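Local coordinates for transcription initiation factor TFIID subunit 5 (Encephalitozoon cuniculi, PDB 2J4B), which is probably a component of the TFIID and SAGA complexes that helps regulate RNA polymerase transcription, represented here by its N-terminal domain, at residues Thr17-Ser22 against Asp29-Leu34; Leu33-Phe38 against Tyr91-Ser96; Asp108-Phe113 against Lys124-His129. One frame throughout, in Å; residues are numbered along the deposited sequence.

In the fold
The three contacts come in order along one mostly helical domain. Contact 1 packs the end of helix 8-21 against the end of helix 24-30 and the residues that follow. Contact 2 begins on those same residues, sharing Leu33 and Leu34, and runs on into helix 34-47, where it meets helix 88-95 more than fifty residues later; its centre lies about 17 Å from that of contact 1. Contact 3 joins helices 104-116 and 120-129, with its centre about 12 Å from contact 1 and 14 Å from contact 2. Leu33 packs on both Leu110 and Leu126, so the early helices and the C-terminal helix pair close on one apolar core.

Contact 1 (Thr17-Ser22 against Asp29-Leu34); sequences TWIEDS and DLLPLL
Ile19 meets Leu30, Leu31 and Leu34 with both branches of its side chain. Its CD1 comes tip to tip with Leu34, 3.7 Å from Leu34 CD2, and also lies near the backbone carbonyl oxygen of Leu30. The CG2 branch, anti to the backbone N, turns instead to Leu30 CB and to Leu31 CD2, the latter 3.9 Å from Ile19 CG2. Leu30 extends the packing: its CD1 lies 3.9 Å from Trp18 CZ3, meeting the indole obliquely, and is equally near the hydroxyl of Ser22. That hydroxyl is held in place, since Ser22 OG gives a hydrogen bond to Ile19 O of 2.7 Å, in the carbonyl plane and on a lone pair. Ser22 N also donates to Ile19 O, so two bonds grip this oxygen where helix 8-21 gives way to a turn. Farther out, the Trp18 ring stacks on Phe113, and Leu30 and Leu33 rest on Leu110 of helix 104-116. No hydrogen bond crosses between 17-22 and 29-34; this is apolar packing in a helical hairpin of two consecutive, roughly antiparallel helices, the first two of the chain, within the TAF5 NTD2 domain.

Contact 2 (Leu33-Phe38 against Tyr91-Ser96); sequences LLYPLF and YTFKNS
Pro36 and Phe93 make the nearest backbone approach here, with CA atoms 8.6 Å apart, between the first turn of helix 34-47 and the last turns of helix 88-95. This is helix-to-helix packing inside the helical NTD2 domain of TAF5, and it joins parts of the chain more than fifty residues apart. At that spacing the backbones do not touch each other directly; one phenyl ring spans the gap. Phe93 has its CG anti to the backbone N (chi1 -167°), which sends the ring off helix 88-95 toward the start of the other helix. Tyr35 and Pro36 receive it. The Tyr35 ring meets Phe93 obliquely, CE2 of Tyr35 lying 4.2 Å from CE2 of Phe93, a looser approach than the one made to the proline. The Tyr35 side chain also packs on Glu71, Ile72 and Phe75 of helix 69-75, so it touches both that helix and Phe93. Phe93 in turn touches Ile39 and meets the ring of His40, both farther along helix 34-47, and so follows that helix beyond its first turn. No hydrogen bond links the two segments. At Pro36 the phenyl ring presents its edge: Phe93 CZ lies 3.7 Å from Pro36 CA, which is in the plane of the ring, and 4.0 Å from Pro36 CB.

Contact 3 (Asp108-Phe113 against Lys124-His129); sequences DLLINF and KILNQH
Leu126 packs against Leu110 and Ile111 in a small, wholly apolar contact between helices 104-116 and 120-129, which follow each other in the chain. In sequence the two helices come between strands 98-103 and 130-135, which pair in parallel, so the contact belongs to the helical crossover that connects the two strands of this small sheet. Its backbones stay well apart: the nearest CA atoms, those of Ile111 and Leu126, are 9.9 Å from each other, and branched side chains bridge the distance. One methyl does most of the work. Leu126 CD1 lies 4.0 Å from Ile111 CD1 and 4.4 Å from Leu110 CD2. The side chains of Ile111 and Leu126 run alongside each other, pointing opposite ways, and meet through their terminal methyls. The CB of Ile111 does not point at helix 120-129; its chain bends round instead, with chi1 -51° and chi2 -69° bringing CD1 over to the leucine. Leu126 itself leaves its helix toward the contact.

The other branch of Leu126, ending in CD2, has a different neighbour in Leu33, which belongs to the earlier part of the chain. Leu110 further touches Leu15, which ties helix 104-116 to helix 8-21.

With no hydrogen bond or charge pair across these segments, the helices are held here by van der Waals contact and the hydrophobic effect.

Contact 1 (Thr17-Ser22 against Asp29-Leu34)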
loop_
_atom_site.group_PDB
_atom_site.type_symbol
_atom_site.label_atom_id
_atom_site.label_comp_id
_atom_site.label_asym_id
_atom_site.label_seq_id
_atom_site.Cartn_x
_atom_site.Cartn_y
_atom_site.Cartn_z
ATOM N N THR A 17 4.770 2.521 11.200
ATOM C CA THR A 17 5.469 2.952 12.404
ATOM C C THR A 17 6.986 2.793 12.277
ATOM O O THR A 17 7.764 3.578 12.847
ATOM C CB THR A 17 4.975 2.157 13.629
ATOM O OG1 THR A 17 3.544 2.257 13.715
ATOM C CG2 THR A 17 5.617 2.670 14.899
ATOM N N TRP A 18 7.397 1.770 11.531
ATOM C CA TRP A 18 8.814 1.511 11.292
ATOM C C TRP A 18 9.384 2.584 10.377
ATOM O O TRP A 18 10.418 3.174 10.672
ATOM C CB TRP A 18 8.998 0.117 10.698
ATOM C CG TRP A 18 10.405 -0.219 10.324
ATOM C CD1 TRP A 18 11.390 -0.664 11.151
ATOM C CD2 TRP A 18 10.978 -0.154 9.002
ATOM N NE1 TRP A 18 12.544 -0.873 10.433
ATOM C CE2 TRP A 18 12.317 -0.571 9.113
ATOM C CE3 TRP A 18 10.479 0.210 7.742
ATOM C CZ2 TRP A 18 13.179 -0.629 8.008
ATOM C CZ3 TRP A 18 11.324 0.152 6.649
ATOM C CH2 TRP A 18 12.670 -0.263 6.790
ATOM N N ILE A 19 8.694 2.841 9.269
ATOM C CA ILE A 19 9.102 3.894 8.325
ATOM C C ILE A 19 9.263 5.256 9.002
ATOM O O ILE A 19 10.313 5.884 8.910
ATOM C CB ILE A 19 8.074 4.074 7.216
ATOM C CG1 ILE A 19 8.053 2.834 6.321
ATOM C CG2 ILE A 19 8.363 5.369 6.429
ATOM C CD1 ILE A 19 6.935 2.827 5.325
ATOM N N GLU A 20 8.216 5.701 9.687
ATOM C CA GLU A 20 8.214 7.014 10.303
ATOM C C GLU A 20 9.379 7.189 11.290
ATOM O O GLU A 20 9.767 8.309 11.605
ATOM C CB GLU A 20 6.864 7.263 10.989
ATOM C CG GLU A 20 5.685 7.363 10.009
ATOM C CD GLU A 20 4.337 7.519 10.720
ATOM O OE1 GLU A 20 4.254 7.146 11.912
ATOM O OE2 GLU A 20 3.367 8.014 10.084
ATOM N N ASP A 21 9.939 6.068 11.741
ATOM C CA ASP A 21 11.091 6.052 12.642
ATOM C C ASP A 21 12.445 5.930 11.935
ATOM O O ASP A 21 13.476 6.198 12.540
ATOM C CB ASP A 21 10.966 4.900 13.642
ATOM C CG ASP A 21 10.204 5.289 14.877
ATOM O OD1 ASP A 21 10.433 6.412 15.389
ATOM O OD2 ASP A 21 9.366 4.481 15.339
ATOM N N SER A 22 12.459 5.512 10.675
ATOM C CA SER A 22 13.724 5.411 9.950
ATOM C C SER A 22 14.385 6.785 9.802
ATOM O O SER A 22 13.752 7.821 10.043
ATOM C CB SER A 22 13.526 4.772 8.571
ATOM O OG SER A 22 12.705 5.573 7.739
ATOM N N ASP A 29 12.236 7.485 0.226
ATOM C CA ASP A 29 12.060 6.344 -0.643
ATOM C C ASP A 29 11.068 5.335 -0.088
ATOM O O ASP A 29 10.593 4.493 -0.821
ATOM C CB ASP A 29 13.390 5.619 -0.853
ATOM C CG ASP A 29 14.288 6.326 -1.800
ATOM O OD1 ASP A 29 13.825 7.291 -2.470
ATOM O OD2 ASP A 29 15.468 5.910 -1.862
ATOM N N LEU A 30 10.789 5.405 1.207
ATOM C CA LEU A 30 9.902 4.456 1.853
ATOM C C LEU A 30 8.448 4.931 1.930
ATOM O O LEU A 30 7.548 4.124 1.888
ATOM C CB LEU A 30 10.426 4.106 3.254
ATOM C CG LEU A 30 11.761 3.333 3.238
ATOM C CD1 LEU A 30 12.410 3.252 4.623
ATOM C CD2 LEU A 30 11.601 1.942 2.639
ATOM N N LEU A 31 8.205 6.233 2.029
ATOM C CA LEU A 31 6.832 6.704 2.226
ATOM C C LEU A 31 5.901 6.386 1.039
ATOM O O LEU A 31 4.738 6.048 1.241
ATOM C CB LEU A 31 6.795 8.189 2.596
ATOM C CG LEU A 31 7.012 8.431 4.104
ATOM C CD1 LEU A 31 7.299 9.916 4.428
ATOM C CD2 LEU A 31 5.837 7.916 4.957
ATOM N N PRO A 32 6.413 6.486 -0.202
ATOM C CA PRO A 32 5.573 6.176 -1.368
ATOM C C PRO A 32 4.976 4.775 -1.314
ATOM O O PRO A 32 3.953 4.517 -1.950
ATOM C CB PRO A 32 6.536 6.303 -2.551
ATOM C CG PRO A 32 7.609 7.237 -2.063
ATOM C CD PRO A 32 7.765 6.922 -0.594
ATOM N N LEU A 33 5.610 3.887 -0.560
ATOM C CA LEU A 33 5.159 2.516 -0.431
ATOM C C LEU A 33 3.797 2.402 0.255
ATOM O O LEU A 33 3.050 1.471 -0.015
ATOM C CB LEU A 33 6.200 1.699 0.342
ATOM C CG LEU A 33 5.870 0.225 0.605
ATOM C CD1 LEU A 33 5.519 -0.576 -0.669
ATOM C CD2 LEU A 33 7.013 -0.468 1.350
ATOM N N LEU A 34 3.468 3.315 1.162
ATOM C CA LEU A 34 2.217 3.172 1.906
ATOM C C LEU A 34 0.951 3.422 1.073
ATOM O O LEU A 34 -0.109 2.903 1.414
ATOM C CB LEU A 34 2.201 4.052 3.143
ATOM C CG LEU A 34 3.301 3.812 4.188
ATOM C CD1 LEU A 34 3.166 4.873 5.325
ATOM C CD2 LEU A 34 3.334 2.354 4.731
#

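Contact 2 (Leu33-Phe38 against Tyr91-Ser96)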
loop_
_atom_site.group_PDB
_atom_site.type_symbol
_atom_site.label_atom_id
_atom_site.label_comp_id
_atom_site.label_asym_id
_atom_site.label_seq_id
_atom_site.Cartn_x
_atom_site.Cartn_y
_atom_site.Cartn_z
ATOM N N LEU A 33 5.610 3.887 -0.560
ATOM C CA LEU A 33 5.159 2.516 -0.431
ATOM C C LEU A 33 3.797 2.402 0.255
ATOM O O LEU A 33 3.050 1.471 -0.015
ATOM C CB LEU A 33 6.200 1.699 0.342
ATOM C CG LEU A 33 5.870 0.225 0.605
ATOM C CD1 LEU A 33 5.519 -0.576 -0.669
ATOM C CD2 LEU A 33 7.013 -0.468 1.350
ATOM N N LEU A 34 3.468 3.315 1.162
ATOM C CA LEU A 34 2.217 3.172 1.906
ATOM C C LEU A 34 0.951 3.422 1.073
ATOM O O LEU A 34 -0.109 2.903 1.414
ATOM C CB LEU A 34 2.201 4.052 3.143
ATOM C CG LEU A 34 3.301 3.812 4.188
ATOM C CD1 LEU A 34 3.166 4.873 5.325
ATOM C CD2 LEU A 34 3.334 2.354 4.731
ATOM N N TYR A 35 1.044 4.196 -0.008
ATOM C CA TYR A 35 -0.155 4.548 -0.778
ATOM C C TYR A 35 -0.749 3.375 -1.551
ATOM O O TYR A 35 -1.940 3.075 -1.386
ATOM C CB TYR A 35 0.088 5.707 -1.754
ATOM C CG TYR A 35 -1.122 5.977 -2.646
ATOM C CD1 TYR A 35 -2.336 6.368 -2.098
ATOM C CD2 TYR A 35 -1.055 5.818 -4.011
ATOM C CE1 TYR A 35 -3.418 6.616 -2.884
ATOM C CE2 TYR A 35 -2.141 6.069 -4.817
ATOM C CZ TYR A 35 -3.324 6.475 -4.254
ATOM O OH TYR A 35 -4.435 6.720 -5.053
ATOM N N PRO A 36 0.058 2.737 -2.426
ATOM C CA PRO A 36 -0.415 1.530 -3.115
ATOM C C PRO A 36 -0.758 0.394 -2.158
ATOM O O PRO A 36 -1.734 -0.297 -2.371
ATOM C CB PRO A 36 0.758 1.153 -4.028
ATOM C CG PRO A 36 1.935 1.860 -3.464
ATOM C CD PRO A 36 1.422 3.097 -2.842
ATOM N N LEU A 37 0.015 0.213 -1.101
ATOM C CA LEU A 37 -0.320 -0.794 -0.109
ATOM C C LEU A 37 -1.692 -0.516 0.528
ATOM O O LEU A 37 -2.504 -1.427 0.707
ATOM C CB LEU A 37 0.742 -0.818 0.980
ATOM C CG LEU A 37 0.493 -1.791 2.137
ATOM C CD1 LEU A 37 0.034 -3.201 1.663
ATOM C CD2 LEU A 37 1.780 -1.863 3.004
ATOM N N PHE A 38 -1.917 0.751 0.872
ATOM C CA PHE A 38 -3.172 1.236 1.441
ATOM C C PHE A 38 -4.402 0.930 0.582
ATOM O O PHE A 38 -5.380 0.372 1.056
ATOM C CB PHE A 38 -3.062 2.745 1.645
ATOM C CG PHE A 38 -4.351 3.425 1.974
ATOM C CD1 PHE A 38 -4.871 3.375 3.256
ATOM C CD2 PHE A 38 -5.015 4.177 1.017
ATOM C CE1 PHE A 38 -6.052 4.051 3.572
ATOM C CE2 PHE A 38 -6.190 4.870 1.322
ATOM C CZ PHE A 38 -6.705 4.801 2.598
ATOM N N TYR A 91 -10.218 -0.463 -11.291
ATOM C CA TYR A 91 -9.908 -1.745 -11.915
ATOM C C TYR A 91 -8.467 -1.782 -12.351
ATOM O O TYR A 91 -7.755 -2.746 -12.088
ATOM C CB TYR A 91 -10.808 -1.979 -13.133
ATOM C CG TYR A 91 -10.680 -3.351 -13.764
ATOM C CD1 TYR A 91 -11.341 -4.445 -13.234
ATOM C CD2 TYR A 91 -9.910 -3.541 -14.900
ATOM C CE1 TYR A 91 -11.226 -5.701 -13.814
ATOM C CE2 TYR A 91 -9.793 -4.793 -15.496
ATOM C CZ TYR A 91 -10.448 -5.863 -14.952
ATOM O OH TYR A 91 -10.321 -7.097 -15.550
ATOM N N THR A 92 -8.040 -0.724 -13.025
ATOM C CA THR A 92 -6.663 -0.622 -13.494
ATOM C C THR A 92 -5.697 -0.702 -12.330
ATOM O O THR A 92 -4.679 -1.377 -12.409
ATOM C CB THR A 92 -6.425 0.672 -14.252
ATOM O OG1 THR A 92 -7.117 0.612 -15.497
ATOM C CG2 THR A 92 -4.945 0.867 -14.521
ATOM N N PHE A 93 -6.029 -0.030 -11.235
ATOM C CA PHE A 93 -5.164 -0.049 -10.081
ATOM C C PHE A 93 -5.044 -1.470 -9.494
ATOM O O PHE A 93 -3.974 -1.889 -9.059
ATOM C CB PHE A 93 -5.650 0.935 -9.021
ATOM C CG PHE A 93 -4.632 1.185 -7.952
ATOM C CD1 PHE A 93 -4.373 0.228 -6.997
ATOM C CD2 PHE A 93 -3.894 2.358 -7.938
ATOM C CE1 PHE A 93 -3.411 0.431 -6.040
ATOM C CE2 PHE A 93 -2.937 2.576 -6.969
ATOM C CZ PHE A 93 -2.697 1.608 -6.019
ATOM N N LYS A 94 -6.149 -2.205 -9.484
ATOM C CA LYS A 94 -6.172 -3.519 -8.885
ATOM C C LYS A 94 -5.415 -4.553 -9.714
ATOM O O LYS A 94 -4.849 -5.498 -9.173
ATOM C CB LYS A 94 -7.620 -3.997 -8.689
ATOM C CG LYS A 94 -7.708 -5.250 -7.829
ATOM C CD LYS A 94 -9.123 -5.696 -7.581
ATOM C CE LYS A 94 -9.442 -7.038 -8.253
ATOM N NZ LYS A 94 -10.019 -6.865 -9.631
ATOM N N ASN A 95 -5.425 -4.374 -11.029
ATOM C CA ASN A 95 -4.930 -5.395 -11.948
ATOM C C ASN A 95 -3.604 -5.054 -12.624
ATOM O O ASN A 95 -3.080 -5.871 -13.381
ATOM C CB ASN A 95 -5.986 -5.650 -13.011
ATOM C CG ASN A 95 -7.247 -6.235 -12.428
ATOM O OD1 ASN A 95 -7.183 -7.157 -11.612
ATOM N ND2 ASN A 95 -8.398 -5.698 -12.822
ATOM N N SER A 96 -3.068 -3.858 -12.361
ATOM C CA SER A 96 -1.817 -3.414 -12.986
ATOM C C SER A 96 -0.750 -3.103 -11.963
ATOM O O SER A 96 -1.028 -3.008 -10.763
ATOM C CB SER A 96 -2.052 -2.173 -13.831
ATOM O OG SER A 96 -2.772 -2.517 -14.997
#

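Contact 3 (Asp108-Phe113 against Lys124-His129)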
loop_
_atom_site.group_PDB
_atom_site.type_symbol
_atom_site.label_atom_id
_atom_site.label_comp_id
_atom_site.label_asym_id
_atom_site.label_seq_id
_atom_site.Cartn_x
_atom_site.Cartn_y
_atom_site.Cartn_z
ATOM N N ASP A 108 16.959 -2.477 0.827
ATOM C CA ASP A 108 17.480 -3.554 1.659
ATOM C C ASP A 108 16.910 -3.495 3.093
ATOM O O ASP A 108 16.411 -4.496 3.627
ATOM C CB ASP A 108 19.003 -3.558 1.649
ATOM C CG ASP A 108 19.572 -4.904 2.031
ATOM O OD1 ASP A 108 19.292 -5.375 3.151
ATOM O OD2 ASP A 108 20.285 -5.518 1.213
ATOM N N LEU A 109 16.945 -2.325 3.709
ATOM C CA LEU A 109 16.306 -2.165 5.009
ATOM C C LEU A 109 14.849 -2.628 4.959
ATOM O O LEU A 109 14.393 -3.339 5.865
ATOM C CB LEU A 109 16.417 -0.713 5.497
ATOM C CG LEU A 109 17.841 -0.358 5.950
ATOM C CD1 LEU A 109 18.048 1.154 6.028
ATOM C CD2 LEU A 109 18.198 -1.032 7.289
ATOM N N LEU A 110 14.133 -2.242 3.898
ATOM C CA LEU A 110 12.693 -2.530 3.764
ATOM C C LEU A 110 12.380 -4.016 3.707
ATOM O O LEU A 110 11.417 -4.460 4.312
ATOM C CB LEU A 110 12.107 -1.850 2.518
ATOM C CG LEU A 110 10.653 -2.212 2.135
ATOM C CD1 LEU A 110 9.630 -1.671 3.181
ATOM C CD2 LEU A 110 10.328 -1.723 0.756
ATOM N N ILE A 111 13.188 -4.786 2.985
ATOM C CA ILE A 111 12.905 -6.218 2.797
ATOM C C ILE A 111 13.354 -7.014 4.012
ATOM O O ILE A 111 12.703 -7.977 4.402
ATOM C CB ILE A 111 13.574 -6.812 1.519
ATOM C CG1 ILE A 111 13.261 -5.966 0.281
ATOM C CG2 ILE A 111 13.078 -8.227 1.289
ATOM C CD1 ILE A 111 11.846 -6.036 -0.145
ATOM N N ASN A 112 14.472 -6.600 4.599
ATOM C CA ASN A 112 14.924 -7.143 5.873
ATOM C C ASN A 112 13.815 -6.996 6.905
ATOM O O ASN A 112 13.480 -7.934 7.618
ATOM C CB ASN A 112 16.190 -6.418 6.363
ATOM C CG ASN A 112 17.425 -6.719 5.517
ATOM O OD1 ASN A 112 17.446 -7.657 4.731
ATOM N ND2 ASN A 112 18.461 -5.916 5.684
ATOM N N PHE A 113 13.223 -5.814 6.976
ATOM C CA PHE A 113 12.141 -5.575 7.944
ATOM C C PHE A 113 10.923 -6.478 7.708
ATOM O O PHE A 113 10.390 -7.078 8.642
ATOM C CB PHE A 113 11.702 -4.105 7.915
ATOM C CG PHE A 113 10.557 -3.829 8.806
ATOM C CD1 PHE A 113 10.726 -3.825 10.179
ATOM C CD2 PHE A 113 9.301 -3.628 8.292
ATOM C CE1 PHE A 113 9.668 -3.605 11.006
ATOM C CE2 PHE A 113 8.231 -3.417 9.130
ATOM C CZ PHE A 113 8.414 -3.392 10.472
ATOM N N LYS A 124 3.778 -10.214 -0.547
ATOM C CA LYS A 124 2.973 -10.700 -1.652
ATOM C C LYS A 124 2.621 -9.524 -2.515
ATOM O O LYS A 124 2.815 -9.555 -3.727
ATOM C CB LYS A 124 1.713 -11.385 -1.150
ATOM C CG LYS A 124 0.868 -12.047 -2.235
ATOM C CD LYS A 124 -0.413 -12.636 -1.635
ATOM C CE LYS A 124 -1.329 -11.559 -0.984
ATOM N NZ LYS A 124 -2.512 -12.212 -0.306
ATOM N N ILE A 125 2.152 -8.458 -1.883
ATOM C CA ILE A 125 1.788 -7.255 -2.612
ATOM C C ILE A 125 2.968 -6.719 -3.431
ATOM O O ILE A 125 2.800 -6.372 -4.593
ATOM C CB ILE A 125 1.263 -6.149 -1.672
ATOM C CG1 ILE A 125 -0.058 -6.577 -1.023
ATOM C CG2 ILE A 125 1.136 -4.786 -2.437
ATOM C CD1 ILE A 125 -1.120 -6.912 -1.997
ATOM N N LEU A 126 4.153 -6.665 -2.828
ATOM C CA LEU A 126 5.345 -6.178 -3.528
ATOM C C LEU A 126 5.578 -6.981 -4.781
ATOM O O LEU A 126 5.732 -6.412 -5.850
ATOM C CB LEU A 126 6.597 -6.274 -2.663
ATOM C CG LEU A 126 6.689 -5.388 -1.431
ATOM C CD1 LEU A 126 8.159 -5.013 -1.131
ATOM C CD2 LEU A 126 5.852 -4.178 -1.614
ATOM N N ASN A 127 5.626 -8.306 -4.628
ATOM C CA ASN A 127 5.940 -9.218 -5.745
ATOM C C ASN A 127 4.899 -9.168 -6.863
ATOM O O ASN A 127 5.255 -9.069 -8.023
ATOM C CB ASN A 127 6.098 -10.665 -5.251
ATOM C CG ASN A 127 7.346 -10.867 -4.404
ATOM O OD1 ASN A 127 8.442 -10.518 -4.801
ATOM N ND2 ASN A 127 7.177 -11.418 -3.231
ATOM N N GLN A 128 3.622 -9.226 -6.494
ATOM C CA GLN A 128 2.502 -9.270 -7.440
ATOM C C GLN A 128 2.054 -7.911 -8.000
ATOM O O GLN A 128 1.622 -7.826 -9.135
ATOM C CB GLN A 128 1.293 -9.923 -6.767
ATOM C CG GLN A 128 1.509 -11.384 -6.439
ATOM C CD GLN A 128 0.247 -12.116 -5.990
ATOM O OE1 GLN A 128 0.262 -13.347 -5.828
ATOM N NE2 GLN A 128 -0.841 -11.380 -5.798
ATOM N N HIS A 129 2.136 -6.859 -7.197
ATOM C CA HIS A 129 1.477 -5.614 -7.545
ATOM C C HIS A 129 2.403 -4.418 -7.701
ATOM O O HIS A 129 2.007 -3.427 -8.323
ATOM C CB HIS A 129 0.387 -5.302 -6.521
ATOM C CG HIS A 129 -0.745 -6.287 -6.542
ATOM N ND1 HIS A 129 -1.434 -6.604 -7.693
ATOM C CD2 HIS A 129 -1.296 -7.034 -5.558
ATOM C CE1 HIS A 129 -2.360 -7.500 -7.417
ATOM N NE2 HIS A 129 -2.303 -7.776 -6.127
#